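Local coordinates for protein anaerobically-induced outer membrane porin OprE (Pseudomonas aeruginosa, PDB 4FRX) that probably acts as a beta-barrel porin, forming a channel through which small solutes diffuse across the bacterial outer membrane, at residues P129-N134 with F195-G200; L208-Y213 with L226-N231; L239-R244 with G286-T291; R244-S249 with A323-D328. All coordinates share one frame; numbering follows the deposited sequence.

Contact 1: P129-N134 with F195-G200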
# COMPACT_ATOMS: atom_id res chain seq x y z
N PRO A 129 -1.97 -2.04 8.67
CA PRO A 129 -2.00 -0.58 8.83
C PRO A 129 -0.64 0.09 8.98
O PRO A 129 -0.53 1.27 8.68
CB PRO A 129 -2.84 -0.39 10.09
CG PRO A 129 -3.81 -1.56 10.04
CD PRO A 129 -2.97 -2.72 9.53
N VAL A 130 0.39 -0.63 9.42
CA VAL A 130 1.70 -0.03 9.61
C VAL A 130 2.67 -0.43 8.50
O VAL A 130 3.80 0.04 8.46
CB VAL A 130 2.28 -0.41 10.98
CG1 VAL A 130 1.51 0.30 12.09
CG2 VAL A 130 2.20 -1.91 11.18
N VAL A 131 2.22 -1.28 7.58
CA VAL A 131 3.02 -1.64 6.41
C VAL A 131 2.18 -2.40 5.37
O VAL A 131 1.62 -3.47 5.64
CB VAL A 131 4.30 -2.46 6.77
CG1 VAL A 131 3.98 -3.68 7.64
CG2 VAL A 131 5.09 -2.86 5.48
N THR A 132 2.06 -1.83 4.18
CA THR A 132 1.44 -2.59 3.09
C THR A 132 2.19 -2.35 1.81
O THR A 132 2.68 -1.24 1.55
CB THR A 132 -0.08 -2.34 2.87
OG1 THR A 132 -0.30 -1.76 1.58
CG2 THR A 132 -0.64 -1.47 3.90
N TYR A 133 2.33 -3.40 1.02
CA TYR A 133 3.12 -3.30 -0.19
C TYR A 133 2.36 -2.56 -1.29
O TYR A 133 1.13 -2.67 -1.40
CB TYR A 133 3.55 -4.68 -0.67
CG TYR A 133 2.45 -5.54 -1.27
CD1 TYR A 133 1.55 -6.24 -0.45
CD2 TYR A 133 2.33 -5.69 -2.65
CE1 TYR A 133 0.56 -7.03 -1.01
CE2 TYR A 133 1.36 -6.49 -3.21
CZ TYR A 133 0.47 -7.15 -2.39
OH TYR A 133 -0.50 -7.95 -2.94
N ASN A 134 3.10 -1.81 -2.08
CA ASN A 134 2.52 -1.11 -3.22
C ASN A 134 2.43 -2.04 -4.43
O ASN A 134 3.31 -2.87 -4.66
CB ASN A 134 3.34 0.12 -3.56
CG ASN A 134 2.74 0.91 -4.70
OD1 ASN A 134 3.08 0.70 -5.87
ND2 ASN A 134 1.81 1.81 -4.37
N PHE A 195 12.95 -3.07 10.59
CA PHE A 195 11.58 -2.60 10.83
C PHE A 195 10.82 -3.68 11.58
O PHE A 195 10.66 -4.79 11.08
CB PHE A 195 10.87 -2.25 9.51
CG PHE A 195 9.41 -1.86 9.69
CD1 PHE A 195 9.06 -0.58 10.09
CD2 PHE A 195 8.39 -2.79 9.46
CE1 PHE A 195 7.71 -0.22 10.28
CE2 PHE A 195 7.06 -2.44 9.63
CZ PHE A 195 6.72 -1.15 10.04
N TYR A 196 10.35 -3.35 12.78
CA TYR A 196 9.59 -4.28 13.60
C TYR A 196 8.14 -3.90 13.61
O TYR A 196 7.82 -2.71 13.65
CB TYR A 196 10.08 -4.21 15.05
CG TYR A 196 11.56 -4.37 15.19
CD1 TYR A 196 12.16 -5.61 15.08
CD2 TYR A 196 12.38 -3.27 15.43
CE1 TYR A 196 13.52 -5.76 15.21
CE2 TYR A 196 13.74 -3.41 15.56
CZ TYR A 196 14.31 -4.65 15.46
OH TYR A 196 15.67 -4.79 15.59
N TYR A 197 7.26 -4.89 13.59
CA TYR A 197 5.84 -4.63 13.60
C TYR A 197 5.09 -5.73 14.33
O TYR A 197 5.55 -6.85 14.41
CB TYR A 197 5.30 -4.43 12.17
CG TYR A 197 5.44 -5.65 11.26
CD1 TYR A 197 6.66 -5.93 10.63
CD2 TYR A 197 4.36 -6.49 11.00
CE1 TYR A 197 6.80 -7.01 9.78
CE2 TYR A 197 4.49 -7.59 10.15
CZ TYR A 197 5.71 -7.85 9.55
OH TYR A 197 5.86 -8.92 8.70
N ALA A 198 3.93 -5.37 14.86
CA ALA A 198 3.09 -6.30 15.60
C ALA A 198 1.72 -5.70 15.71
O ALA A 198 1.57 -4.49 15.79
CB ALA A 198 3.66 -6.55 17.00
N GLY A 199 0.70 -6.54 15.69
CA GLY A 199 -0.63 -6.09 16.06
C GLY A 199 -1.68 -7.13 15.77
O GLY A 199 -1.38 -8.31 15.53
N GLY A 200 -2.94 -6.71 15.79
CA GLY A 200 -4.00 -7.65 15.55
C GLY A 200 -5.32 -7.01 15.19
O GLY A 200 -5.50 -5.80 15.37
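Y197, whose ring takes a methyl of V131 over one face, ends in a hydroxyl, OH, that is hydrogen-bonded to OE1 of Q147; this fixes the polar end of a side chain whose remaining contacts here are apolar. Across the two segments themselves no hydrogen bond forms. The nearest CA pair, V130 and Y197, is 7.4 Å apart, too far for strand pairing, so the union rests on four buried residues. V131 is the one side chain that touches both aromatic residues. Its CG1 lies 4.4 Å from CG of Y197 and also meets CE2 of F195 at 3.9 Å. A chi1 of 53° sets that methyl between the backbone N and the carbonyl carbon of V131, the branch that both aromatic rings can reach. F195 points from its strand toward 129-134, CG anti to its own nitrogen (chi1 175°), and slides past V131 in the opposite direction. Its CZ comes to 3.5 Å from the carbonyl oxygen of V130, an oblique approach to the ring.

Here an inward-folded connection meets the barrel wall: 195-200 belongs to strand 195-203, paired with strands 156-167 and 208-217, whereas 129-134 follows strand 123-128 and carries only a short, weakly bonded strand. F195 and Y197 alternate with Y196, so both face the folded-in chain. V130 completes the contact, its CG2 lying 4.1 Å from CB of Y197, with the two side chains set at a slant. L163 of strand 156-167 packs against V131, F195 and Y197, while Y213 packs against V130.

Contact 2: L208-Y213 with L226-N231. With C8E ((hydroxyethyloxy)tri(ethyloxy)octane), chain F; C8E ((hydroxyethyloxy)tri(ethyloxy)octane), chain C.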
# COMPACT_ATOMS: atom_id res chain seq x y z
N LEU A 208 -18.58 -5.54 14.09
CA LEU A 208 -17.56 -4.66 14.65
C LEU A 208 -16.21 -5.35 14.78
O LEU A 208 -16.11 -6.45 15.33
CB LEU A 208 -18.00 -4.16 16.03
CG LEU A 208 -17.09 -3.17 16.77
CD1 LEU A 208 -16.87 -1.90 15.96
CD2 LEU A 208 -17.68 -2.85 18.13
N THR A 209 -15.17 -4.69 14.28
CA THR A 209 -13.79 -5.13 14.40
C THR A 209 -12.96 -4.00 14.97
O THR A 209 -13.14 -2.85 14.59
CB THR A 209 -13.22 -5.52 13.02
OG1 THR A 209 -13.88 -6.71 12.56
CG2 THR A 209 -11.70 -5.78 13.09
N LEU A 210 -12.05 -4.32 15.88
CA LEU A 210 -11.10 -3.36 16.42
C LEU A 210 -9.69 -3.76 15.97
O LEU A 210 -9.42 -4.92 15.71
CB LEU A 210 -11.15 -3.39 17.94
CG LEU A 210 -12.55 -3.25 18.53
CD1 LEU A 210 -12.43 -3.35 20.04
CD2 LEU A 210 -13.18 -1.92 18.11
N GLN A 211 -8.78 -2.79 15.93
CA GLN A 211 -7.43 -3.07 15.50
C GLN A 211 -6.46 -2.26 16.34
O GLN A 211 -6.75 -1.13 16.71
CB GLN A 211 -7.26 -2.62 14.07
CG GLN A 211 -7.97 -3.45 13.01
CD GLN A 211 -7.72 -2.87 11.64
OE1 GLN A 211 -8.04 -1.71 11.38
NE2 GLN A 211 -7.12 -3.67 10.76
N TYR A 212 -5.31 -2.85 16.63
CA TYR A 212 -4.18 -2.11 17.17
C TYR A 212 -2.97 -2.64 16.45
O TYR A 212 -2.78 -3.85 16.39
CB TYR A 212 -3.98 -2.35 18.68
CG TYR A 212 -2.61 -1.86 19.08
CD1 TYR A 212 -2.36 -0.50 19.24
CD2 TYR A 212 -1.53 -2.74 19.22
CE1 TYR A 212 -1.11 -0.04 19.56
CE2 TYR A 212 -0.26 -2.28 19.55
CZ TYR A 212 -0.06 -0.93 19.72
OH TYR A 212 1.19 -0.46 20.03
N TYR A 213 -2.15 -1.73 15.93
CA TYR A 213 -0.88 -2.09 15.32
C TYR A 213 0.26 -1.17 15.76
O TYR A 213 0.05 -0.01 16.11
CB TYR A 213 -0.98 -2.10 13.79
CG TYR A 213 -1.76 -3.31 13.26
CD1 TYR A 213 -3.15 -3.28 13.17
CD2 TYR A 213 -1.10 -4.46 12.84
CE1 TYR A 213 -3.87 -4.39 12.70
CE2 TYR A 213 -1.83 -5.57 12.35
CZ TYR A 213 -3.21 -5.52 12.29
OH TYR A 213 -3.95 -6.61 11.82
N LEU A 226 -4.62 2.75 16.08
CA LEU A 226 -5.87 2.16 16.52
C LEU A 226 -6.87 2.29 15.38
O LEU A 226 -6.84 3.28 14.64
CB LEU A 226 -6.41 2.86 17.77
CG LEU A 226 -5.57 2.67 19.04
CD1 LEU A 226 -5.98 3.69 20.11
CD2 LEU A 226 -5.67 1.24 19.56
N GLY A 227 -7.75 1.30 15.22
CA GLY A 227 -8.73 1.31 14.16
C GLY A 227 -10.06 0.71 14.59
O GLY A 227 -10.12 -0.12 15.49
N LEU A 228 -11.13 1.11 13.92
CA LEU A 228 -12.43 0.51 14.17
C LEU A 228 -13.14 0.45 12.85
O LEU A 228 -13.07 1.40 12.07
CB LEU A 228 -13.21 1.37 15.18
CG LEU A 228 -14.70 1.15 15.47
CD1 LEU A 228 -14.99 1.64 16.88
CD2 LEU A 228 -15.60 1.86 14.48
N ILE A 229 -13.81 -0.66 12.58
CA ILE A 229 -14.67 -0.76 11.42
C ILE A 229 -16.01 -1.29 11.92
O ILE A 229 -16.06 -2.33 12.57
CB ILE A 229 -14.12 -1.74 10.38
CG1 ILE A 229 -12.71 -1.32 9.95
CG2 ILE A 229 -15.06 -1.79 9.17
CD1 ILE A 229 -12.70 -0.24 8.90
N HIS A 230 -17.07 -0.55 11.64
CA HIS A 230 -18.40 -0.96 12.10
C HIS A 230 -19.40 -0.96 10.95
O HIS A 230 -19.46 -0.02 10.16
CB HIS A 230 -18.90 -0.03 13.20
CG HIS A 230 -20.26 -0.39 13.71
ND1 HIS A 230 -21.41 0.19 13.23
CD2 HIS A 230 -20.66 -1.31 14.63
CE1 HIS A 230 -22.46 -0.33 13.84
NE2 HIS A 230 -22.03 -1.25 14.69
N ASN A 231 -20.19 -2.02 10.86
CA ASN A 231 -21.21 -2.12 9.83
C ASN A 231 -22.60 -2.11 10.45
O ASN A 231 -22.88 -2.89 11.35
CB ASN A 231 -20.98 -3.33 8.94
CG ASN A 231 -19.90 -3.09 7.87
OD1 ASN A 231 -20.08 -2.26 6.98
ND2 ASN A 231 -18.79 -3.80 7.97
C3 C8E F . -9.40 -0.29 20.34
C4 C8E F . -10.48 0.60 19.72
C5 C8E F . -9.94 1.43 18.56
C6 C8E F . -10.36 2.90 18.63
C7 C8E F . -11.04 3.37 17.35
C8 C8E F . -10.10 4.13 16.41
O9 C8E F . -10.30 5.53 16.53
O18 C8E F . -8.72 11.83 22.54
C19 C8E F . -8.74 13.10 23.15
C20 C8E F . -8.60 14.03 21.97
O21 C8E F . -9.74 14.84 21.94
C1 C8E C . -13.82 -13.53 25.53
C2 C8E C . -12.38 -13.05 25.72
C3 C8E C . -11.85 -12.33 24.49
C4 C8E C . -11.98 -10.82 24.63
C5 C8E C . -10.64 -10.15 24.89
C6 C8E C . -10.80 -8.64 24.88
C7 C8E C . -9.77 -8.00 23.96
C8 C8E C . -10.35 -6.77 23.27
O9 C8E C . -9.30 -5.93 22.88
C10 C8E C . -8.95 -6.05 21.51
C11 C8E C . -8.06 -4.88 21.13
O12 C8E C . -7.55 -5.07 19.83
C13 C8E C . -7.85 -3.98 18.99
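L208 reaches over the neighbouring strand toward H230, and its side chain maps that crossing atom by atom. CB of L208 lies 4.1 Å from CD2 of H230. A chi1 of -177° sets CG anti to the backbone nitrogen, and chi2 of 59° then turns CD1 toward the partner strand. There CD1 of L208 meets CG of L228 at 3.8 Å, approaches the carbonyl oxygen of I229, and sits at the edge of the H230 ring, near its plane.

Further along the same face, L210 and L228 run side by side and point the same way, with CD2 of L210 4.2 Å from CD1 of L228. Y212 instead offers a ring edge: CD2 of L226 lies near the ring plane, 3.8 Å from CD1 of Y212. Detergent tails or ethers touch this face, as expected for the membrane side of a porin barrel. One C8E molecule (chain F) puts C7 3.7 Å from CB of L228, and another (chain C) puts C13 3.5 Å from CB of L210.

The other face carries T209, Q211 and I229; the two polar side chains are engaged, T209 OG1 with K203 NZ and Q211 NE2 with D201. The backbones form an antiparallel ladder. The T209-I229 pair is nearly straight at 167° in both directions, while Q211 N meets G227 O from above the carbonyl plane.

The two segments are the arms of a hairpin, strands 208-217 and 221-234. Strand 195-203 flanks it through Y202 and G200, and strand 237-250 through L243 and A245.

Contact 3: L239-R244 with G286-T291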
# COMPACT_ATOMS: atom_id res chain seq x y z
N LEU A 239 -24.55 1.18 6.62
CA LEU A 239 -23.60 2.25 6.89
C LEU A 239 -22.35 1.66 7.50
O LEU A 239 -22.41 0.95 8.50
CB LEU A 239 -24.20 3.30 7.84
CG LEU A 239 -23.23 4.41 8.29
CD1 LEU A 239 -22.97 5.39 7.18
CD2 LEU A 239 -23.73 5.12 9.55
N LYS A 240 -21.22 1.93 6.85
CA LYS A 240 -19.92 1.44 7.31
C LYS A 240 -19.13 2.62 7.87
O LYS A 240 -19.04 3.66 7.25
CB LYS A 240 -19.17 0.81 6.14
CG LYS A 240 -17.80 0.27 6.49
CD LYS A 240 -17.10 -0.23 5.24
CE LYS A 240 -15.68 -0.72 5.54
NZ LYS A 240 -14.85 -0.80 4.31
N THR A 241 -18.58 2.45 9.06
CA THR A 241 -17.86 3.51 9.76
C THR A 241 -16.42 3.05 9.89
O THR A 241 -16.16 1.94 10.34
CB THR A 241 -18.41 3.70 11.17
OG1 THR A 241 -19.79 4.08 11.08
CG2 THR A 241 -17.64 4.78 11.90
N ASP A 242 -15.49 3.90 9.49
CA ASP A 242 -14.09 3.51 9.42
C ASP A 242 -13.32 4.60 10.16
O ASP A 242 -13.25 5.73 9.69
CB ASP A 242 -13.69 3.41 7.94
CG ASP A 242 -12.21 3.13 7.72
OD1 ASP A 242 -11.35 3.58 8.51
OD2 ASP A 242 -11.90 2.48 6.70
N LEU A 243 -12.77 4.25 11.33
CA LEU A 243 -12.04 5.21 12.16
C LEU A 243 -10.59 4.78 12.31
O LEU A 243 -10.29 3.60 12.47
CB LEU A 243 -12.67 5.34 13.55
CG LEU A 243 -14.17 5.57 13.62
CD1 LEU A 243 -14.60 5.75 15.08
CD2 LEU A 243 -14.54 6.80 12.80
N ARG A 244 -9.68 5.75 12.25
CA ARG A 244 -8.25 5.48 12.32
C ARG A 244 -7.56 6.58 13.11
O ARG A 244 -7.92 7.75 13.02
CB ARG A 244 -7.63 5.40 10.92
CG ARG A 244 -8.35 4.46 9.96
CD ARG A 244 -7.65 4.38 8.61
NE ARG A 244 -8.46 3.63 7.65
CZ ARG A 244 -8.09 3.37 6.40
NH1 ARG A 244 -6.92 3.81 5.96
NH2 ARG A 244 -8.89 2.69 5.60
N GLY A 286 -12.06 9.74 9.98
CA GLY A 286 -13.36 9.09 10.03
C GLY A 286 -13.89 9.06 8.61
O GLY A 286 -13.91 10.08 7.93
N LEU A 287 -14.29 7.88 8.14
CA LEU A 287 -14.87 7.76 6.81
C LEU A 287 -16.18 6.98 6.95
O LEU A 287 -16.20 5.93 7.57
CB LEU A 287 -13.92 7.01 5.87
CG LEU A 287 -14.44 6.68 4.47
CD1 LEU A 287 -14.63 7.96 3.63
CD2 LEU A 287 -13.52 5.69 3.76
N PHE A 288 -17.25 7.50 6.36
CA PHE A 288 -18.55 6.89 6.48
C PHE A 288 -19.06 6.62 5.09
O PHE A 288 -19.04 7.50 4.24
CB PHE A 288 -19.53 7.81 7.22
CG PHE A 288 -19.04 8.25 8.56
CD1 PHE A 288 -18.24 9.37 8.69
CD2 PHE A 288 -19.35 7.52 9.69
CE1 PHE A 288 -17.77 9.78 9.93
CE2 PHE A 288 -18.89 7.92 10.94
CZ PHE A 288 -18.09 9.05 11.06
N THR A 289 -19.51 5.39 4.85
CA THR A 289 -19.96 5.00 3.53
C THR A 289 -21.33 4.35 3.68
O THR A 289 -21.47 3.39 4.44
CB THR A 289 -18.99 4.00 2.92
OG1 THR A 289 -17.67 4.54 2.99
CG2 THR A 289 -19.34 3.71 1.47
N TYR A 290 -22.32 4.88 2.98
CA TYR A 290 -23.65 4.29 2.97
C TYR A 290 -23.93 3.66 1.61
O TYR A 290 -23.74 4.30 0.57
CB TYR A 290 -24.72 5.32 3.30
CG TYR A 290 -26.09 4.70 3.40
CD1 TYR A 290 -26.40 3.83 4.45
CD2 TYR A 290 -27.08 4.95 2.45
CE1 TYR A 290 -27.66 3.25 4.55
CE2 TYR A 290 -28.34 4.38 2.55
CZ TYR A 290 -28.62 3.53 3.60
OH TYR A 290 -29.86 2.95 3.71
N THR A 291 -24.35 2.40 1.64
CA THR A 291 -24.50 1.61 0.43
C THR A 291 -25.92 1.05 0.35
O THR A 291 -26.37 0.35 1.25
CB THR A 291 -23.50 0.44 0.41
OG1 THR A 291 -22.16 0.96 0.33
CG2 THR A 291 -23.77 -0.47 -0.78
O HOH W 1 -16.50 3.64 5.37
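T241 and F288 lie side by side and point the same way, and the methyl comes closest: T241 CG2 is 3.5 Å from F288 CE2, obliquely to the ring. The threonine torsion (chi1 -61°) turns OG1 of T241 beside its own nitrogen, where it still meets F288 CD2 at 3.7 Å. At the next pair on this face, L239 lays CB 4.1 Å from CD1 of Y290, while its CD1 comes to 4.2 Å from CB of F288.

On the reverse face D242 and L287 stand opposite each other, CB to CB. Beyond CB the D242 carboxylate turns to R244, which grips it in a side-on salt bridge: NE reaches OD1 at 3.0 Å on its syn lone pair, and NH2 reaches OD2 at 3.2 Å. A water hydrogen-bonds to T289 OG1 (2.8 Å) and gives a bond to K240 O. Between the faces runs the ladder of antiparallel barrel strands, almost straight where K240 N meets T289 O (174°) but bent to 141° at D242 N to L287 O.

Chemically, the wall is two-sided. The face of T241, F288 and L243 is largely apolar, and a detergent touches L243, whereas that of K240, D242 and R244 is charged, consistent with a water-filled lumen. Two nitrogens on one carboxylate would probably keep D242 ionised.

Contact 4: R244-S249 with A323-D328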
# COMPACT_ATOMS: atom_id res chain seq x y z
N ARG A 244 -9.68 5.75 12.25
CA ARG A 244 -8.25 5.48 12.32
C ARG A 244 -7.56 6.58 13.11
O ARG A 244 -7.92 7.75 13.02
CB ARG A 244 -7.63 5.40 10.92
CG ARG A 244 -8.35 4.46 9.96
CD ARG A 244 -7.65 4.38 8.61
NE ARG A 244 -8.46 3.63 7.65
CZ ARG A 244 -8.09 3.37 6.40
NH1 ARG A 244 -6.92 3.81 5.96
NH2 ARG A 244 -8.89 2.69 5.60
N ALA A 245 -6.57 6.17 13.90
CA ALA A 245 -5.79 7.07 14.72
C ALA A 245 -4.36 6.55 14.68
O ALA A 245 -4.14 5.39 15.00
CB ALA A 245 -6.32 7.04 16.14
N PHE A 246 -3.41 7.39 14.28
CA PHE A 246 -1.99 7.03 14.27
C PHE A 246 -1.22 8.00 15.16
O PHE A 246 -1.44 9.20 15.09
CB PHE A 246 -1.37 7.18 12.88
CG PHE A 246 -1.72 6.10 11.89
CD1 PHE A 246 -0.92 4.96 11.77
CD2 PHE A 246 -2.76 6.27 10.99
CE1 PHE A 246 -1.19 3.99 10.81
CE2 PHE A 246 -3.04 5.30 10.03
CZ PHE A 246 -2.25 4.16 9.94
N ASP A 247 -0.31 7.51 15.99
CA ASP A 247 0.62 8.41 16.66
C ASP A 247 2.02 8.00 16.21
O ASP A 247 2.43 6.87 16.42
CB ASP A 247 0.54 8.27 18.17
CG ASP A 247 1.49 9.21 18.88
OD1 ASP A 247 1.15 10.40 19.01
OD2 ASP A 247 2.59 8.78 19.28
N SER A 248 2.75 8.93 15.59
CA SER A 248 4.09 8.63 15.10
C SER A 248 5.11 9.54 15.78
O SER A 248 4.94 10.77 15.82
CB SER A 248 4.17 8.86 13.60
OG SER A 248 3.20 8.11 12.88
N SER A 249 6.16 8.95 16.33
CA SER A 249 7.18 9.75 17.01
C SER A 249 8.56 9.25 16.65
O SER A 249 8.69 8.19 16.03
CB SER A 249 6.97 9.69 18.53
OG SER A 249 7.01 8.35 18.99
N ALA A 323 0.57 4.40 2.06
CA ALA A 323 0.24 4.79 3.44
C ALA A 323 -1.17 4.28 3.74
O ALA A 323 -2.06 4.35 2.87
CB ALA A 323 0.31 6.30 3.62
N TYR A 324 -1.39 3.79 4.95
CA TYR A 324 -2.73 3.31 5.31
C TYR A 324 -3.62 4.48 5.77
O TYR A 324 -4.13 4.51 6.90
CB TYR A 324 -2.68 2.19 6.35
CG TYR A 324 -4.03 1.51 6.54
CD1 TYR A 324 -4.65 0.86 5.47
CD2 TYR A 324 -4.70 1.56 7.77
CE1 TYR A 324 -5.89 0.26 5.62
CE2 TYR A 324 -5.94 0.95 7.93
CZ TYR A 324 -6.53 0.31 6.85
OH TYR A 324 -7.77 -0.30 6.99
N LEU A 325 -3.79 5.45 4.88
CA LEU A 325 -4.61 6.62 5.10
C LEU A 325 -5.79 6.57 4.14
O LEU A 325 -5.65 6.12 2.99
CB LEU A 325 -3.79 7.90 4.84
CG LEU A 325 -2.54 8.16 5.70
CD1 LEU A 325 -1.76 9.40 5.24
CD2 LEU A 325 -2.90 8.29 7.20
N ILE A 326 -6.94 7.09 4.57
CA ILE A 326 -8.11 7.18 3.70
C ILE A 326 -7.90 8.10 2.50
O ILE A 326 -8.73 8.12 1.57
CB ILE A 326 -9.41 7.59 4.46
CG1 ILE A 326 -9.26 8.96 5.12
CG2 ILE A 326 -9.78 6.51 5.48
CD1 ILE A 326 -10.59 9.50 5.71
N THR A 327 -6.79 8.82 2.52
CA THR A 327 -6.42 9.76 1.48
C THR A 327 -5.32 9.23 0.55
O THR A 327 -4.83 9.96 -0.30
CB THR A 327 -5.95 11.09 2.08
OG1 THR A 327 -4.81 10.86 2.92
CG2 THR A 327 -7.07 11.75 2.90
N ASP A 328 -4.94 7.96 0.69
CA ASP A 328 -3.93 7.40 -0.21
C ASP A 328 -4.65 7.02 -1.48
O ASP A 328 -5.34 6.01 -1.53
CB ASP A 328 -3.22 6.19 0.41
CG ASP A 328 -2.06 5.68 -0.46
OD1 ASP A 328 -2.27 5.35 -1.65
OD2 ASP A 328 -0.92 5.59 0.04
O HOH W 2 -6.10 3.37 3.14
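R244 and Y324 stack flat, joining a barrel strand to a loop folded inward between strands 295-305 and 340-349, probably part of the constriction, as inward-folded loops are in porins. The guanidinium and phenol planes are 2° apart, and CZ of R244 sits 3.7 Å from the centroid of the Y324 ring, a cation-pi contact over the face. I326 closes the opposite face, its CG2 3.7 Å from R244 CZ, so the flat cation is clamped between an aromatic ring and a methyl, NE and NH2 being held by D242. With R244 extended from CG to NE, the group is carried out from strand 237-250 into this slot.

F246 packs the strand side of the same cluster. Its CZ meets Y324 CB and lies at the edge of the tyrosine ring, and its CE2 lies 4.1 Å from CD2 of L325. The Y324 carbonyl oxygen is wedged in at the edge of the F246 ring, 3.4 Å from CE2, near the ring plane. F225 and F310 extend the aromatic neighbourhood of F246.

The looser part lies along the guanidinium edge. There R244 NH1 gives the same carbonyl, Y324 O, only a weak bond, 3.0 Å long but bent to 136°. Y324 is the centre of an inverse gamma turn, closed by a weak bond from L325 N to A323 O. NH1 also donates to a water in the guanidinium plane, and that water donates a hydrogen bond to L325 O (2.8 Å). L325 to D328 then make a type I turn, whose far end is tied back by A323 N, bonded to D328 OD2 at 2.8 Å.

Overall arrangement
Contacts 2 and 3 are successive pieces of barrel wall, their centres 11 Å apart, and adjoin where H230 O meets T241 N at 2.8 Å, a probable hydrogen bond. Contacts 1 and 4 lie further in, their centres about 10 and 12 Å from the chain centre, against about 18 and 20 Å for contacts 2 and 3. They touch through their loops: P129 O is 3.3 Å from Y324 CB. R244 is shared: it pairs with D242 in contact 3 and stacks on Y324 in contact 4. Contact 1 joins contact 2 where G200 N lies 2.9 Å from Y212 O, a probable hydrogen bond. Detergent marks the outer face, while the two folded-in loops probably narrow the pore.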